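Local atomic coordinates of GMP reductase (Trypanosoma brucei brucei, PDB entry 6JIG), a protein that probably catalyses the irreversible NADPH-dependent deamination of GMP to IMP, thereby balancing the cellular pools of adenine and guanine nucleotides. Residues I72-R77 against A253-V258; E82-M87 against V231-G236; A86-V91 against I246-A251; D240-A245 against P279-V284. The protein carries 1 engineered substitution. One frame throughout, in Å; residues are numbered along the deposited sequence.

From the N terminus, strand 72-75 opens contact 1, whose loop closes at strand 255-259. Nested inside it, helix 81-93 meets strand 232-235 in contact 2 and helix 239-251 in contact 3; contacts 2 and 3 share A86 and M87, and all three loops enclose the pair of CBS repeats. Contact 4 starts on helix 239-251 after contact 2 has closed, and crosses contacts 1 and 3. Contact 1 joins the second and fourth strands inside the eight-stranded parallel barrel, contact 2 a helix to the third strand, contact 3 two outer helices, and contact 4 a helix to the loop before the fifth strand.

Contact 1 (I72-R77 against A253-V258); sequences IGILHR and ADVLVV
I74 and V257 meet nearly at right angles inside the (beta/alpha)8 (TIM) barrel, each reaching inward from its own strand. Strands 72-75 and 255-259 are not bonded to each other: strand 232-235 runs between them and pairs with both, which leaves the CA atoms of I74 and V257 7.7 Å apart and makes this a purely apolar side-chain contact. V257 CG2 caps the isoleucine, touching both its ends: I74 CG2 at 3.8 Å and I74 CD1 at 3.9 Å. The valine offers that methyl because its CG1 lies opposite the backbone N (chi1 -179°), leaving CG2 beside the N and turned to the isoleucine. Neighbouring residues look the other way, with L75 packing on L88 and L256 on the helix 239-251. Toward the start of the strands V255 and I72 both rest on L39 of strand 37-40, which covers this part of the interior. Further along, I74 touches N53, and its side chain is about 7 Å from that of the GMP-binding S52. The isoleucine also extends toward the neighbouring inward valine, where I74 CD1 approaches V255 CG2 to 4.4 Å.

Contact 2 (E82-M87 against V231-G236); sequences EEQCAM and VGAAVG
The side-chain amide of Q84 is gripped at both ends, its NE2 by A234 O across the contact and its OE1 by R244. It sits where a helix of the (beta/alpha)8 barrel covers the barrel strands: helix 81-93 follows strand 72-75 and lies against the next strand, 232-235. The bond from Q84 NE2 to A234 O is 2.9 Å long and nearly straight, 170° at the hydrogen. It falls in the carbonyl plane on a lone pair of A234 O, and the acceptor in turn lies almost in the amide plane of Q84, 6° out of it. The same NE2 has a weak bond to L75 O of the adjacent strand 72-75. On the other branch Q84 OE1 accepts a hydrogen bond from R244 NH1, a link to helix 239-251 that fixes which end of the amide is the nitrogen and holds the group against rotation. The glutamine spans the gap from its helix with an extended chain, CG lying opposite the backbone N (chi1 -157°). One side-chain nitrogen from the helical layer thus serves the backbone oxygens of A234 and, weakly, L75. Beside the polar bond, A233 turns its methyl outward to the helices, where A233 CB lies 3.8 Å from Q84 NE2.

Contact 3 (A86-V91 against I246-A251); sequences AMLREV and IRLVEA
Helices 86-91 and 246-251 run almost parallel, their axes inclined by only 17° (signed crossing angle -17°) and 9.3 Å apart at closest approach. They come nearest at R89 and A251, whose CA atoms are 6.0 Å apart. L88 and A251 share most of the packing, L88 through its two methyls. One of them, L88 CD1, meets L248 CD2 at 4.1 Å, the two leucines crossing at about a right angle. The other, L88 CD2, is pressed onto the backbone of A251, 3.2 Å from A251 O, and also lies 4.1 Å from A251 CB. With CG swung opposite the backbone N (chi1 -153°), L88 sends both methyls at the other helix instead of along its own. A251 faces the first helix, and its methyl is flanked by the aliphatic part of R89, whose CG stands 4.2 Å from A251 CB. Deeper in, L248 continues onto A233 and V235 of strand 232-235, while L88 also touches A253. On the outer side R89 is exposed, its side chain about 6 Å from that of R93, a GMP- and GTP-binding residue. L248 and L88 fill the space between these two helices and the strands, and such near-parallel packing of neighbouring helices is what the outer layer of a (beta/alpha)8 barrel is built of.

Contact 4 (D240-A245 against P279-V284); sequences DDMNRA and PRTASV
T281 receives two side chains of helix 239-251, M242 and A245, at the rim of the (beta/alpha)8 barrel, in the turn that leads from helix 266-277 into strand 285-291. The apolar contacts centre on its methyl: T281 CG2 lies 3.8 Å from A245 CB and likewise 3.8 Å from M242 CE, wedged between two residues almost one helical turn apart. A245 turns its methyl toward the turn, while M242 has to bend to get there; its CG lies opposite the backbone N (chi1 -170°), and a kink at chi2 (63°) brings the end of the chain round to the threonine. The side chains of M242 and T281 meet at a slant. L275 of helix 266-277 touches both M242 and A245, closing the cluster from the side of the neighbouring helix. The polar end of the threonine is bonded elsewhere. T281 OG1 hydrogen-bonds to L275 O and has a weak second bond to D278 O, which tethers the turn to the end of the preceding helix. With its oxygen held there, the threonine meets the thioether methyl by packing alone, M242 CE coming within 3.4 Å of T281 OG1. As for the backbone, T281 opens a type I beta turn ending at V284, which carries the chain toward the strand; its closing bond, V284 N to T281 O, is weak at 3.4 Å.

Contact 1 (I72-R77 against A253-V258)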
loop_
_atom_site.group_PDB
_atom_site.type_symbol
_atom_site.label_atom_id
_atom_site.label_comp_id
_atom_site.label_asym_id
_atom_site.label_seq_id
_atom_site.Cartn_x
_atom_site.Cartn_y
_atom_site.Cartn_z
ATOM N N ILE A 72 23.957 -34.593 1.311
ATOM C CA ILE A 72 25.322 -34.168 0.994
ATOM C C ILE A 72 25.294 -32.694 0.616
ATOM O O ILE A 72 24.264 -32.168 0.174
ATOM C CB ILE A 72 25.936 -35.040 -0.132
ATOM C CG1 ILE A 72 27.472 -34.964 -0.119
ATOM C CG2 ILE A 72 25.400 -34.640 -1.530
ATOM C CD1 ILE A 72 28.136 -35.924 -1.082
ATOM N N GLY A 73 26.426 -32.016 0.810
ATOM C CA GLY A 73 26.624 -30.672 0.298
ATOM C C GLY A 73 27.718 -30.682 -0.754
ATOM O O GLY A 73 28.635 -31.506 -0.698
ATOM N N ILE A 74 27.610 -29.772 -1.726
ATOM C CA ILE A 74 28.639 -29.562 -2.745
ATOM C C ILE A 74 29.321 -28.230 -2.444
ATOM O O ILE A 74 28.706 -27.160 -2.565
ATOM C CB ILE A 74 28.067 -29.568 -4.169
ATOM C CG1 ILE A 74 27.244 -30.823 -4.450
ATOM C CG2 ILE A 74 29.198 -29.425 -5.193
ATOM C CD1 ILE A 74 27.997 -32.151 -4.220
ATOM N N LEU A 75 30.595 -28.292 -2.066
ATOM C CA LEU A 75 31.365 -27.088 -1.756
ATOM C C LEU A 75 31.577 -26.229 -2.998
ATOM O O LEU A 75 32.042 -26.717 -4.035
ATOM C CB LEU A 75 32.723 -27.477 -1.168
ATOM C CG LEU A 75 32.667 -28.220 0.166
ATOM C CD1 LEU A 75 34.072 -28.716 0.565
ATOM C CD2 LEU A 75 32.070 -27.356 1.267
ATOM N N HIS A 76 31.270 -24.936 -2.883
ATOM C CA HIS A 76 31.358 -24.051 -4.031
ATOM C C HIS A 76 32.822 -23.723 -4.339
ATOM O O HIS A 76 33.714 -23.895 -3.496
ATOM C CB HIS A 76 30.554 -22.773 -3.777
ATOM C CG HIS A 76 31.211 -21.832 -2.821
ATOM N ND1 HIS A 76 32.120 -20.876 -3.229
ATOM C CD2 HIS A 76 31.091 -21.690 -1.481
ATOM C CE1 HIS A 76 32.541 -20.197 -2.176
ATOM N NE2 HIS A 76 31.934 -20.672 -1.103
ATOM N N ARG A 77 33.062 -23.264 -5.571
ATOM C CA ARG A 77 34.404 -23.021 -6.088
ATOM C C ARG A 77 34.735 -21.539 -6.226
ATOM O O ARG A 77 35.756 -21.191 -6.829
ATOM C CB ARG A 77 34.576 -23.717 -7.439
ATOM C CG ARG A 77 33.789 -23.055 -8.590
ATOM C CD ARG A 77 33.951 -23.826 -9.887
ATOM N NE ARG A 77 32.896 -23.522 -10.860
ATOM C CZ ARG A 77 33.073 -22.755 -11.929
ATOM N NH1 ARG A 77 34.260 -22.209 -12.162
ATOM N NH2 ARG A 77 32.068 -22.536 -12.770
ATOM N N ALA A 253 37.670 -35.104 -1.334
ATOM C CA ALA A 253 36.407 -34.993 -2.072
ATOM C C ALA A 253 35.900 -36.373 -2.464
ATOM O O ALA A 253 36.637 -37.179 -3.034
ATOM C CB ALA A 253 36.598 -34.136 -3.329
ATOM N N ASP A 254 34.642 -36.643 -2.152
ATOM C CA ASP A 254 34.042 -37.924 -2.482
ATOM C C ASP A 254 33.441 -37.955 -3.880
ATOM O O ASP A 254 33.311 -39.039 -4.462
ATOM C CB ASP A 254 32.978 -38.267 -1.442
ATOM C CG ASP A 254 33.571 -38.426 -0.061
ATOM O OD1 ASP A 254 34.318 -39.413 0.118
ATOM O OD2 ASP A 254 33.329 -37.565 0.829
ATOM N N VAL A 255 33.062 -36.792 -4.414
ATOM C CA VAL A 255 32.633 -36.633 -5.801
ATOM C C VAL A 255 33.070 -35.253 -6.251
ATOM O O VAL A 255 33.230 -34.332 -5.442
ATOM C CB VAL A 255 31.098 -36.773 -6.009
ATOM C CG1 VAL A 255 30.622 -38.165 -5.695
ATOM C CG2 VAL A 255 30.337 -35.759 -5.159
ATOM N N LEU A 256 33.259 -35.110 -7.551
ATOM C CA LEU A 256 33.488 -33.808 -8.152
ATOM C C LEU A 256 32.276 -33.440 -8.997
ATOM O O LEU A 256 31.652 -34.304 -9.618
ATOM C CB LEU A 256 34.733 -33.811 -9.040
ATOM C CG LEU A 256 36.069 -34.016 -8.331
ATOM C CD1 LEU A 256 37.168 -34.152 -9.362
ATOM C CD2 LEU A 256 36.346 -32.857 -7.387
ATOM N N VAL A 257 31.958 -32.150 -9.038
ATOM C CA VAL A 257 30.832 -31.661 -9.831
ATOM C C VAL A 257 31.363 -30.629 -10.815
ATOM O O VAL A 257 31.727 -29.516 -10.417
ATOM C CB VAL A 257 29.721 -31.062 -8.959
ATOM C CG1 VAL A 257 28.553 -30.584 -9.844
ATOM C CG2 VAL A 257 29.259 -32.069 -7.893
ATOM N N VAL A 258 31.401 -30.992 -12.095
ATOM C CA VAL A 258 31.695 -30.042 -13.165
ATOM C C VAL A 258 30.449 -29.198 -13.370
ATOM O O VAL A 258 29.396 -29.727 -13.729
ATOM C CB VAL A 258 32.071 -30.763 -14.466
ATOM C CG1 VAL A 258 32.290 -29.748 -15.575
ATOM C CG2 VAL A 258 33.290 -31.613 -14.260
#

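Contact 2 (E82-M87 against V231-G236)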
loop_
_atom_site.group_PDB
_atom_site.type_symbol
_atom_site.label_atom_id
_atom_site.label_comp_id
_atom_site.label_asym_id
_atom_site.label_seq_id
_atom_site.Cartn_x
_atom_site.Cartn_y
_atom_site.Cartn_z
ATOM N N GLU A 82 43.200 -23.311 -2.402
ATOM C CA GLU A 82 43.588 -23.511 -1.010
ATOM C C GLU A 82 42.388 -23.383 -0.081
ATOM O O GLU A 82 42.218 -24.191 0.835
ATOM C CB GLU A 82 44.675 -22.507 -0.618
ATOM N N GLU A 83 41.539 -22.377 -0.313
ATOM C CA GLU A 83 40.357 -22.186 0.520
ATOM C C GLU A 83 39.370 -23.333 0.352
ATOM O O GLU A 83 38.814 -23.829 1.338
ATOM C CB GLU A 83 39.677 -20.857 0.180
ATOM C CG GLU A 83 40.193 -19.659 0.966
ATOM C CD GLU A 83 39.594 -18.341 0.503
ATOM O OE1 GLU A 83 39.257 -18.208 -0.701
ATOM O OE2 GLU A 83 39.456 -17.436 1.353
ATOM N N GLN A 84 39.118 -23.752 -0.891
ATOM C CA GLN A 84 38.158 -24.834 -1.100
ATOM C C GLN A 84 38.639 -26.118 -0.431
ATOM O O GLN A 84 37.861 -26.819 0.233
ATOM C CB GLN A 84 37.921 -25.053 -2.597
ATOM C CG GLN A 84 36.580 -25.731 -2.899
ATOM C CD GLN A 84 36.333 -25.940 -4.376
ATOM O OE1 GLN A 84 37.215 -25.715 -5.194
ATOM N NE2 GLN A 84 35.109 -26.376 -4.727
ATOM N N CYS A 85 39.931 -26.420 -0.561
ATOM C CA CYS A 85 40.487 -27.616 0.070
ATOM C C CYS A 85 40.423 -27.540 1.582
ATOM O O CYS A 85 40.187 -28.553 2.251
ATOM C CB CYS A 85 41.928 -27.803 -0.379
ATOM S SG CYS A 85 41.961 -28.295 -2.084
ATOM N N ALA A 86 40.635 -26.348 2.137
ATOM C CA ALA A 86 40.567 -26.170 3.583
ATOM C C ALA A 86 39.159 -26.440 4.114
ATOM O O ALA A 86 38.982 -27.068 5.169
ATOM C CB ALA A 86 41.018 -24.756 3.948
ATOM N N MET A 87 38.134 -25.949 3.409
ATOM C CA MET A 87 36.771 -26.272 3.821
ATOM C C MET A 87 36.546 -27.773 3.795
ATOM O O MET A 87 35.922 -28.335 4.701
ATOM C CB MET A 87 35.758 -25.581 2.907
ATOM C CG MET A 87 35.767 -24.087 3.001
ATOM S SD MET A 87 34.316 -23.449 2.141
ATOM C CE MET A 87 34.611 -24.080 0.507
ATOM N N VAL A 231 31.258 -35.571 1.267
ATOM C CA VAL A 231 31.179 -34.193 0.775
ATOM C C VAL A 231 31.705 -34.140 -0.657
ATOM O O VAL A 231 32.682 -34.812 -1.006
ATOM C CB VAL A 231 31.937 -33.226 1.718
ATOM C CG1 VAL A 231 33.442 -33.593 1.814
ATOM C CG2 VAL A 231 31.749 -31.780 1.273
ATOM N N GLY A 232 31.045 -33.332 -1.492
ATOM C CA GLY A 232 31.485 -33.085 -2.846
ATOM C C GLY A 232 32.026 -31.671 -3.007
ATOM O O GLY A 232 31.949 -30.835 -2.107
ATOM N N ALA A 233 32.583 -31.417 -4.188
ATOM C CA ALA A 233 33.166 -30.121 -4.490
ATOM C C ALA A 233 33.000 -29.816 -5.970
ATOM O O ALA A 233 33.132 -30.713 -6.811
ATOM C CB ALA A 233 34.651 -30.087 -4.097
ATOM N N ALA A 234 32.697 -28.546 -6.278
ATOM C CA ALA A 234 32.510 -28.081 -7.641
ATOM C C ALA A 234 33.832 -27.612 -8.237
ATOM O O ALA A 234 34.696 -27.086 -7.532
ATOM C CB ALA A 234 31.505 -26.927 -7.695
ATOM N N VAL A 235 33.976 -27.831 -9.545
ATOM C CA VAL A 235 35.057 -27.297 -10.369
ATOM C C VAL A 235 34.463 -26.754 -11.660
ATOM O O VAL A 235 33.365 -27.130 -12.074
ATOM C CB VAL A 235 36.122 -28.357 -10.714
ATOM C CG1 VAL A 235 36.715 -28.949 -9.449
ATOM C CG2 VAL A 235 35.523 -29.438 -11.626
ATOM N N GLY A 236 35.222 -25.881 -12.311
ATOM C CA GLY A 236 34.881 -25.354 -13.617
ATOM C C GLY A 236 35.502 -26.161 -14.735
ATOM O O GLY A 236 35.790 -27.353 -14.588
#

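Contact 3 (A86-V91 against I246-A251)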
loop_
_atom_site.group_PDB
_atom_site.type_symbol
_atom_site.label_atom_id
_atom_site.label_comp_id
_atom_site.label_asym_id
_atom_site.label_seq_id
_atom_site.Cartn_x
_atom_site.Cartn_y
_atom_site.Cartn_z
ATOM N N ALA A 86 40.635 -26.348 2.137
ATOM C CA ALA A 86 40.567 -26.170 3.583
ATOM C C ALA A 86 39.159 -26.440 4.114
ATOM O O ALA A 86 38.982 -27.068 5.169
ATOM C CB ALA A 86 41.018 -24.756 3.948
ATOM N N MET A 87 38.134 -25.949 3.409
ATOM C CA MET A 87 36.771 -26.272 3.821
ATOM C C MET A 87 36.546 -27.773 3.795
ATOM O O MET A 87 35.922 -28.335 4.701
ATOM C CB MET A 87 35.758 -25.581 2.907
ATOM C CG MET A 87 35.767 -24.087 3.001
ATOM S SD MET A 87 34.316 -23.449 2.141
ATOM C CE MET A 87 34.611 -24.080 0.507
ATOM N N LEU A 88 37.050 -28.433 2.754
ATOM C CA LEU A 88 36.877 -29.873 2.621
ATOM C C LEU A 88 37.532 -30.614 3.782
ATOM O O LEU A 88 36.921 -31.496 4.397
ATOM C CB LEU A 88 37.447 -30.330 1.278
ATOM C CG LEU A 88 36.778 -31.594 0.737
ATOM C CD1 LEU A 88 36.741 -31.551 -0.762
ATOM C CD2 LEU A 88 37.532 -32.838 1.223
ATOM N N ARG A 89 38.774 -30.250 4.115
ATOM C CA ARG A 89 39.456 -30.900 5.230
ATOM C C ARG A 89 38.734 -30.664 6.544
ATOM O O ARG A 89 38.743 -31.535 7.421
ATOM C CB ARG A 89 40.895 -30.400 5.326
ATOM C CG ARG A 89 41.819 -30.978 4.272
ATOM C CD ARG A 89 43.265 -30.557 4.549
ATOM N NE ARG A 89 43.459 -29.147 4.229
ATOM C CZ ARG A 89 43.960 -28.721 3.076
ATOM N NH1 ARG A 89 44.329 -29.605 2.150
ATOM N NH2 ARG A 89 44.098 -27.422 2.855
ATOM N N GLU A 90 38.110 -29.498 6.716
ATOM C CA GLU A 90 37.338 -29.280 7.939
ATOM C C GLU A 90 36.123 -30.188 7.990
ATOM O O GLU A 90 35.769 -30.703 9.062
ATOM C CB GLU A 90 36.912 -27.818 8.061
ATOM C CG GLU A 90 38.085 -26.887 8.364
ATOM C CD GLU A 90 37.639 -25.473 8.689
ATOM O OE1 GLU A 90 36.606 -25.318 9.377
ATOM O OE2 GLU A 90 38.323 -24.522 8.248
ATOM N N VAL A 91 35.455 -30.381 6.850
ATOM C CA VAL A 91 34.323 -31.305 6.819
ATOM C C VAL A 91 34.782 -32.707 7.211
ATOM O O VAL A 91 34.127 -33.401 7.994
ATOM C CB VAL A 91 33.658 -31.304 5.433
ATOM C CG1 VAL A 91 32.548 -32.364 5.388
ATOM C CG2 VAL A 91 33.077 -29.912 5.110
ATOM N N ILE A 246 42.401 -31.927 -8.901
ATOM C CA ILE A 246 43.390 -32.845 -8.338
ATOM C C ILE A 246 43.540 -32.602 -6.845
ATOM O O ILE A 246 43.515 -33.537 -6.038
ATOM C CB ILE A 246 44.736 -32.697 -9.071
ATOM C CG1 ILE A 246 44.690 -33.407 -10.422
ATOM C CG2 ILE A 246 45.877 -33.270 -8.212
ATOM C CD1 ILE A 246 45.600 -32.773 -11.483
ATOM N N ARG A 247 43.670 -31.333 -6.456
ATOM C CA ARG A 247 43.876 -31.001 -5.050
ATOM C C ARG A 247 42.632 -31.263 -4.202
ATOM O O ARG A 247 42.753 -31.650 -3.032
ATOM C CB ARG A 247 44.341 -29.550 -4.944
ATOM C CG ARG A 247 45.736 -29.362 -5.591
ATOM C CD ARG A 247 46.175 -27.914 -5.695
ATOM N NE ARG A 247 46.151 -27.249 -4.400
ATOM C CZ ARG A 247 46.389 -25.952 -4.225
ATOM N NH1 ARG A 247 46.687 -25.188 -5.269
ATOM N NH2 ARG A 247 46.324 -25.418 -3.009
ATOM N N LEU A 248 41.434 -31.073 -4.766
ATOM C CA LEU A 248 40.219 -31.419 -4.033
ATOM C C LEU A 248 40.152 -32.913 -3.745
ATOM O O LEU A 248 39.776 -33.323 -2.639
ATOM C CB LEU A 248 38.982 -30.991 -4.826
ATOM C CG LEU A 248 38.698 -29.490 -4.894
ATOM C CD1 LEU A 248 37.654 -29.194 -5.969
ATOM C CD2 LEU A 248 38.227 -28.990 -3.533
ATOM N N VAL A 249 40.485 -33.741 -4.737
ATOM C CA VAL A 249 40.464 -35.184 -4.520
ATOM C C VAL A 249 41.486 -35.574 -3.457
ATOM O O VAL A 249 41.197 -36.385 -2.569
ATOM C CB VAL A 249 40.691 -35.929 -5.849
ATOM C CG1 VAL A 249 40.830 -37.428 -5.615
ATOM C CG2 VAL A 249 39.510 -35.678 -6.794
ATOM N N GLU A 250 42.676 -34.962 -3.502
ATOM C CA GLU A 250 43.681 -35.202 -2.465
ATOM C C GLU A 250 43.177 -34.801 -1.088
ATOM O O GLU A 250 43.529 -35.436 -0.086
ATOM C CB GLU A 250 44.960 -34.434 -2.788
ATOM C CG GLU A 250 45.794 -35.091 -3.858
ATOM C CD GLU A 250 46.894 -34.190 -4.377
ATOM O OE1 GLU A 250 47.077 -33.073 -3.828
ATOM O OE2 GLU A 250 47.573 -34.611 -5.341
ATOM N N ALA A 251 42.355 -33.752 -1.015
ATOM C CA ALA A 251 41.820 -33.310 0.263
ATOM C C ALA A 251 40.694 -34.199 0.766
ATOM O O ALA A 251 40.334 -34.104 1.944
ATOM C CB ALA A 251 41.334 -31.860 0.164
#

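Contact 4 (D240-A245 against P279-V284)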
loop_
_atom_site.group_PDB
_atom_site.type_symbol
_atom_site.label_atom_id
_atom_site.label_comp_id
_atom_site.label_asym_id
_atom_site.label_seq_id
_atom_site.Cartn_x
_atom_site.Cartn_y
_atom_site.Cartn_z
ATOM N N ASP A 240 43.048 -24.317 -15.362
ATOM C CA ASP A 240 43.397 -24.353 -13.948
ATOM C C ASP A 240 42.429 -25.190 -13.114
ATOM O O ASP A 240 42.795 -25.619 -12.015
ATOM C CB ASP A 240 43.451 -22.931 -13.398
ATOM C CG ASP A 240 43.979 -22.877 -11.976
ATOM O OD1 ASP A 240 45.035 -23.499 -11.703
ATOM O OD2 ASP A 240 43.341 -22.213 -11.131
ATOM N N ASP A 241 41.204 -25.421 -13.592
ATOM C CA ASP A 241 40.268 -26.229 -12.818
ATOM C C ASP A 241 40.753 -27.665 -12.658
ATOM O O ASP A 241 40.390 -28.335 -11.683
ATOM C CB ASP A 241 38.889 -26.183 -13.465
ATOM C CG ASP A 241 38.177 -24.878 -13.191
ATOM O OD1 ASP A 241 37.783 -24.656 -12.020
ATOM O OD2 ASP A 241 38.040 -24.066 -14.133
ATOM N N MET A 242 41.570 -28.156 -13.592
ATOM C CA MET A 242 42.137 -29.490 -13.425
ATOM C C MET A 242 43.035 -29.543 -12.194
ATOM O O MET A 242 42.993 -30.511 -11.424
ATOM C CB MET A 242 42.898 -29.889 -14.688
ATOM C CG MET A 242 43.316 -31.337 -14.730
ATOM S SD MET A 242 41.919 -32.482 -14.731
ATOM C CE MET A 242 42.721 -33.941 -14.120
ATOM N N ASN A 243 43.839 -28.495 -11.978
ATOM C CA ASN A 243 44.649 -28.416 -10.767
ATOM C C ASN A 243 43.774 -28.371 -9.518
ATOM O O ASN A 243 44.054 -29.059 -8.529
ATOM C CB ASN A 243 45.557 -27.191 -10.827
ATOM C CG ASN A 243 46.677 -27.257 -9.818
ATOM O OD1 ASN A 243 46.676 -26.528 -8.819
ATOM N ND2 ASN A 243 47.641 -28.150 -10.059
ATOM N N ARG A 244 42.710 -27.561 -9.544
ATOM C CA ARG A 244 41.756 -27.542 -8.439
ATOM C C ARG A 244 41.183 -28.933 -8.184
ATOM O O ARG A 244 41.112 -29.389 -7.039
ATOM C CB ARG A 244 40.641 -26.536 -8.742
ATOM C CG ARG A 244 39.613 -26.364 -7.632
ATOM C CD ARG A 244 38.507 -25.413 -8.075
ATOM N NE ARG A 244 39.005 -24.052 -8.242
ATOM C CZ ARG A 244 38.944 -23.118 -7.300
ATOM N NH1 ARG A 244 38.398 -23.405 -6.124
ATOM N NH2 ARG A 244 39.407 -21.893 -7.530
ATOM N N ALA A 245 40.774 -29.625 -9.249
ATOM C CA ALA A 245 40.183 -30.951 -9.095
ATOM C C ALA A 245 41.154 -31.917 -8.431
ATOM O O ALA A 245 40.779 -32.685 -7.535
ATOM C CB ALA A 245 39.765 -31.494 -10.456
ATOM N N PRO A 279 44.327 -40.407 -13.643
ATOM C CA PRO A 279 44.175 -41.218 -12.420
ATOM C C PRO A 279 44.115 -40.389 -11.153
ATOM O O PRO A 279 43.582 -40.866 -10.146
ATOM C CB PRO A 279 45.421 -42.121 -12.434
ATOM C CG PRO A 279 45.880 -42.118 -13.854
ATOM C CD PRO A 279 45.554 -40.747 -14.383
ATOM N N ARG A 280 44.632 -39.155 -11.170
ATOM C CA ARG A 280 44.568 -38.318 -9.979
ATOM C C ARG A 280 43.147 -37.839 -9.676
ATOM O O ARG A 280 42.865 -37.457 -8.537
ATOM C CB ARG A 280 45.498 -37.123 -10.141
ATOM C CG ARG A 280 46.978 -37.523 -10.243
ATOM C CD ARG A 280 47.845 -36.351 -10.644
ATOM N NE ARG A 280 47.587 -35.913 -12.013
ATOM C CZ ARG A 280 48.167 -34.861 -12.577
ATOM N NH1 ARG A 280 49.046 -34.145 -11.888
ATOM N NH2 ARG A 280 47.868 -34.519 -13.823
ATOM N N THR A 281 42.254 -37.849 -10.662
ATOM C CA THR A 281 40.863 -37.459 -10.438
ATOM C C THR A 281 39.849 -38.560 -10.732
ATOM O O THR A 281 38.708 -38.462 -10.259
ATOM C CB THR A 281 40.510 -36.227 -11.288
ATOM O OG1 THR A 281 40.943 -36.436 -12.634
ATOM C CG2 THR A 281 41.211 -34.996 -10.743
ATOM N N ALA A 282 40.221 -39.600 -11.481
ATOM C CA ALA A 282 39.269 -40.633 -11.875
ATOM C C ALA A 282 38.922 -41.584 -10.742
ATOM O O ALA A 282 38.074 -42.465 -10.926
ATOM C CB ALA A 282 39.805 -41.426 -13.065
ATOM N N SER A 283 39.533 -41.414 -9.575
ATOM C CA SER A 283 39.180 -42.223 -8.423
ATOM C C SER A 283 37.847 -41.830 -7.805
ATOM O O SER A 283 37.381 -42.540 -6.911
ATOM C CB SER A 283 40.267 -42.122 -7.359
ATOM O OG SER A 283 40.531 -40.761 -7.053
ATOM N N VAL A 284 37.222 -40.727 -8.236
ATOM C CA VAL A 284 35.926 -40.332 -7.687
ATOM C C VAL A 284 34.938 -40.097 -8.824
ATOM O O VAL A 284 35.318 -39.776 -9.954
ATOM C CB VAL A 284 36.005 -39.072 -6.784
ATOM C CG1 VAL A 284 37.011 -39.275 -5.627
ATOM C CG2 VAL A 284 36.340 -37.839 -7.595
#